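Local coordinates for YfkN protein (Bacillus subtilis subsp. subtilis, PDB 3GVE) that belongs to the calcineurin-like phosphoesterase family of metal-dependent proteins and carries a manganese ion and a magnesium ion at neighbouring sites, at residues A[24-27]-A[33-36]. Sequence-based numbering, arbitrary orientation.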
HETATM    1  N   MSE A  24      -1.097   9.535 -10.604  1.00  9.52           N
HETATM    2  CA  MSE A  24      -0.996  10.721 -11.459  1.00  9.59           C
HETATM    3  C   MSE A  24      -1.498  11.947 -10.709  1.00  9.96           C
HETATM    4  O   MSE A  24      -0.794  12.919 -10.556  1.00 11.32           O
HETATM    5  CB  MSE A  24      -1.807  10.520 -12.741  1.00  9.68           C
HETATM    6  CG  MSE A  24      -1.248   9.385 -13.621  1.00 10.27           C
HETATM    7 SE   MSE A  24       0.515   9.737 -14.354  0.75 11.80          SE
HETATM    8  CE  MSE A  24       1.571   8.621 -13.091  1.00 11.03           C
HETATM    9  N   MSE A  25      -2.739  11.865 -10.260  1.00 11.10           N
HETATM   10  CA  MSE A  25      -3.335  12.912  -9.448  1.00 11.49           C
HETATM   11  C   MSE A  25      -2.956  12.759  -7.977  1.00 11.52           C
HETATM   12  O   MSE A  25      -2.574  11.691  -7.532  1.00 11.93           O
HETATM   13  CB  MSE A  25      -4.851  12.884  -9.592  1.00 12.00           C
HETATM   14  CG  MSE A  25      -5.337  13.211 -10.990  1.00 13.72           C
HETATM   15 SE   MSE A  25      -4.962  15.066 -11.524  0.75 16.22          SE
HETATM   16  CE  MSE A  25      -6.552  15.870 -10.714  1.00 16.17           C
ATOM     17  N   ASP A  26      -3.098  13.843  -7.225  1.00 12.14           N
ATOM     18  CA  ASP A  26      -2.934  13.777  -5.777  1.00 12.57           C
ATOM     19  C   ASP A  26      -4.283  13.325  -5.192  1.00 12.06           C
ATOM     20  O   ASP A  26      -5.032  14.108  -4.604  1.00 13.14           O
ATOM     21  CB  ASP A  26      -2.424  15.113  -5.197  1.00 13.50           C
ATOM     22  CG  ASP A  26      -3.268  16.328  -5.590  1.00 14.70           C
ATOM     23  OD1 ASP A  26      -4.000  16.278  -6.584  1.00 15.34           O
ATOM     24  OD2 ASP A  26      -3.135  17.349  -4.899  1.00 15.37           O
ATOM     25  N   TYR A  27      -4.580  12.048  -5.389  1.00 12.34           N
ATOM     26  CA  TYR A  27      -5.916  11.491  -5.178  1.00 11.99           C
ATOM     27  C   TYR A  27      -5.876  10.045  -4.696  1.00 11.96           C
ATOM     28  O   TYR A  27      -5.164   9.215  -5.240  1.00 12.35           O
ATOM     29  CB  TYR A  27      -6.721  11.580  -6.482  1.00 12.12           C
ATOM     30  CG  TYR A  27      -8.221  11.555  -6.259  1.00 12.71           C
ATOM     31  CD1 TYR A  27      -8.919  12.724  -5.976  1.00 12.72           C
ATOM     32  CD2 TYR A  27      -8.929  10.366  -6.302  1.00 12.76           C
ATOM     33  CE1 TYR A  27     -10.278  12.701  -5.758  1.00 13.46           C
ATOM     34  CE2 TYR A  27     -10.301  10.345  -6.095  1.00 13.01           C
ATOM     35  CZ  TYR A  27     -10.951  11.520  -5.822  1.00 13.58           C
ATOM     36  OH  TYR A  27     -12.307  11.530  -5.585  1.00 16.00           O
ATOM     37  N   LYS A  33     -11.133  10.543  -2.368  1.00 15.75           N
ATOM     38  CA  LYS A  33     -10.877  11.942  -2.073  1.00 18.44           C
ATOM     39  C   LYS A  33      -9.459  12.378  -2.380  1.00 15.90           C
ATOM     40  O   LYS A  33      -8.538  11.579  -2.449  1.00 15.49           O
ATOM     41  CB  LYS A  33     -11.162  12.261  -0.620  1.00 24.31           C
ATOM     42  CG  LYS A  33     -10.572  11.303   0.322  1.00 28.55           C
ATOM     43  CD  LYS A  33     -11.476  11.173   1.524  1.00 31.88           C
ATOM     44  CE  LYS A  33     -10.989  12.050   2.643  1.00 33.88           C
ATOM     45  NZ  LYS A  33     -10.188  11.317   3.655  1.00 34.62           N
ATOM     46  N   GLU A  34      -9.331  13.677  -2.535  1.00 14.91           N
ATOM     47  CA  GLU A  34      -8.085  14.367  -2.702  1.00 16.06           C
ATOM     48  C   GLU A  34      -7.158  14.186  -1.494  1.00 16.81           C
ATOM     49  O   GLU A  34      -7.600  14.107  -0.354  1.00 16.47           O
ATOM     50  CB  GLU A  34      -8.432  15.838  -2.864  1.00 18.58           C
ATOM     51  CG  GLU A  34      -7.308  16.754  -3.082  1.00 19.83           C
ATOM     52  CD  GLU A  34      -7.792  18.176  -3.278  1.00 19.88           C
ATOM     53  OE1 GLU A  34      -7.047  18.961  -3.848  1.00 21.46           O
ATOM     54  OE2 GLU A  34      -8.930  18.495  -2.890  1.00 19.86           O
ATOM     55  N   THR A  35      -5.860  14.126  -1.781  1.00 17.79           N
ATOM     56  CA  THR A  35      -4.819  14.169  -0.758  1.00 20.75           C
ATOM     57  C   THR A  35      -3.728  15.205  -1.115  1.00 23.93           C
ATOM     58  O   THR A  35      -3.567  15.580  -2.264  1.00 26.13           O
ATOM     59  CB  THR A  35      -4.160  12.832  -0.609  1.00 22.64           C
ATOM     60  OG1 THR A  35      -3.176  12.942   0.416  1.00 23.51           O
ATOM     61  CG2 THR A  35      -3.450  12.475  -1.894  1.00 23.14           C
ATOM     62  N   ALA A  36      -2.974  15.674  -0.135  1.00 24.99           N
ATOM     63  CA  ALA A  36      -1.851  16.570  -0.419  1.00 25.33           C
ATOM     64  C   ALA A  36      -0.526  15.837  -0.338  1.00 23.77           C
ATOM     65  O   ALA A  36       0.531  16.429  -0.527  1.00 25.54           O
ATOM     66  CB  ALA A  36      -1.845  17.718   0.545  1.00 26.59           C
TER
HETATM   67  O   HOH W   1      -4.614  18.278  -2.591  1.00 25.77           O
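Tyr27 and Glu34 face each other as a non-hydrogen-bonded antiparallel pair in a small two-stranded beta hairpin at the surface of the calcineurin-like phosphoesterase fold, their CA atoms 4.4 Å apart. With CG anti to the backbone N (chi1 -157°), the Tyr27 side chain runs from CB along the backbone of the partner strand. The ring takes the Lys33 carbonyl over one face, Lys33 O standing 3.7 Å above the plane near its centre. Tyr27 CG has Lys33 O as its nearest partner, and Tyr27 CD1 lies 3.6 Å from Glu34 N. Farther out, Tyr27 CE1 is 3.5 Å from both Lys33 C and Glu34 N, while CZ and OH reach the Lys33 N and CA; the hydroxyl itself is hydrogen-bonded to Asp32. His332 of helix 322-340 meets the same ring edge-to-face. Beyond the pair, Asp26, the centre of an inverse gamma turn, accepts a hydrogen bond from Thr35 N at its carbonyl O (2.9 Å). Thr35 CG2 packs against the Asp26-Tyr27 peptide, 3.5 Å from Asp26 C. The carboxylates of Asp26 and Glu34 converge, yet Arg320 forms salt bridges to both and Arg42 to Asp26, which probably offsets their like charge. A water bridges the two carboxylates, 2.9 Å from Asp26 OD2 and 2.8 Å from Glu34 OE1.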